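PDB 4HFV: uncharacterized protein from Legionella pneumophila subsp. pneumophila, which is of unknown function but is a putative effector of the Dot/Icm type IV secretion system, probably acting inside the infected host cell. Local coordinates for residues T22-K25 / K30-I33. Sequence-based numbering, arbitrary orientation.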
# COMPACT_ATOMS: atom_id res chain seq x y z
N THR A 22 3.58 -28.05 23.55
CA THR A 22 2.64 -28.16 24.67
C THR A 22 1.24 -28.45 24.10
O THR A 22 0.53 -29.29 24.60
CB THR A 22 2.66 -26.85 25.50
OG1 THR A 22 3.94 -26.76 26.16
CG2 THR A 22 1.51 -26.85 26.56
N LEU A 23 0.89 -27.74 23.02
CA LEU A 23 -0.39 -27.94 22.32
C LEU A 23 -0.54 -29.39 21.86
O LEU A 23 -1.57 -30.01 22.04
CB LEU A 23 -0.50 -26.98 21.09
CG LEU A 23 -1.90 -26.91 20.44
CD1 LEU A 23 -2.96 -26.36 21.46
CD2 LEU A 23 -1.89 -26.06 19.17
N ILE A 24 0.51 -29.93 21.27
CA ILE A 24 0.51 -31.31 20.82
C ILE A 24 0.27 -32.27 22.01
O ILE A 24 -0.56 -33.18 21.95
CB ILE A 24 1.85 -31.65 20.10
CG1 ILE A 24 1.90 -30.99 18.70
CG2 ILE A 24 2.03 -33.15 19.93
CD1 ILE A 24 3.33 -30.85 18.16
N LYS A 25 1.02 -32.04 23.09
CA LYS A 25 0.96 -32.87 24.25
C LYS A 25 -0.37 -32.74 25.00
O LYS A 25 -0.75 -33.70 25.66
CB LYS A 25 2.17 -32.61 25.16
CG LYS A 25 3.43 -33.34 24.69
CD LYS A 25 4.69 -32.82 25.41
CE LYS A 25 5.95 -33.66 25.06
NZ LYS A 25 7.11 -33.20 25.88
N LYS A 30 1.67 -38.72 25.21
CA LYS A 30 2.75 -39.60 24.79
C LYS A 30 3.32 -39.25 23.41
O LYS A 30 4.15 -40.00 22.90
CB LYS A 30 2.29 -41.05 24.75
CG LYS A 30 1.81 -41.57 26.09
CD LYS A 30 1.48 -43.03 26.01
CE LYS A 30 0.76 -43.47 27.27
NZ LYS A 30 0.55 -44.91 27.21
N ALA A 31 2.94 -38.13 22.82
CA ALA A 31 3.39 -37.83 21.45
C ALA A 31 4.90 -37.91 21.39
O ALA A 31 5.62 -37.41 22.27
CB ALA A 31 2.93 -36.49 21.00
N LYS A 32 5.42 -38.55 20.35
CA LYS A 32 6.86 -38.61 20.23
C LYS A 32 7.31 -37.46 19.32
O LYS A 32 7.04 -37.48 18.12
CB LYS A 32 7.33 -39.97 19.72
CG LYS A 32 8.75 -39.97 19.18
CD LYS A 32 9.75 -39.24 20.09
CE LYS A 32 11.16 -39.28 19.49
NZ LYS A 32 11.97 -38.05 19.79
N ILE A 33 7.94 -36.47 19.93
CA ILE A 33 8.38 -35.26 19.26
C ILE A 33 9.73 -35.48 18.65
O ILE A 33 10.72 -35.70 19.35
CB ILE A 33 8.59 -34.09 20.26
CG1 ILE A 33 7.33 -33.83 21.09
CG2 ILE A 33 9.04 -32.84 19.52
CD1 ILE A 33 6.09 -33.52 20.29
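Ile24 offers one methyl group to two partners at once, and both purely apolar side-chain contacts fall on it, with Lys25 making a further one beside it. The CG2 of Ile24 lies anti to the backbone N, which carries this branch out from the helix toward residues 30-33. There Ile24 CG2 meets Ala31 CB at 3.6 Å. The same Ile24 CG2 lies 4.1 Å from Ile33 CD1, the end of that side chain. The two isoleucines approach tip to tip, whereas the short Ala31 brings its methyl in close beside the same CG2. For Ile33 the reach depends on a bend: with chi1 at -55° and chi2 at -58° the chain folds back on itself instead of running out straight, and CD1 is turned toward the helix.

Lys25, next along the helix, adds the aliphatic part of an extended side chain, its CE passing 4.2 Å from Ile33 CG1 while the ammonium group continues beyond. The backbones stay apart, the nearest CA atoms, of Lys25 and Ala31, being 6.2 Å from each other, and no hydrogen bond crosses the gap. The case illustrates how a chain leaving a helix can fold its next apolar residues back against the helix's final residues without backbone bonding between them: after helix 9-27 the loop leading to helix 49-64 returns to meet the C-terminal end at Ile24 and Lys25. Asn28 OD1 accepts a hydrogen bond from Lys30 N within the reversal, and Ser41 and Val45 from farther along the chain also pack on Ile24, the buried residue of the contact.

Ala31 and Ile33 point their side chains at the helix, while the intervening Lys32 points away. On that outer side Lys32 curls round, and its NZ donates a 2.7 Å hydrogen bond to Ile33 O from well above the carbonyl plane.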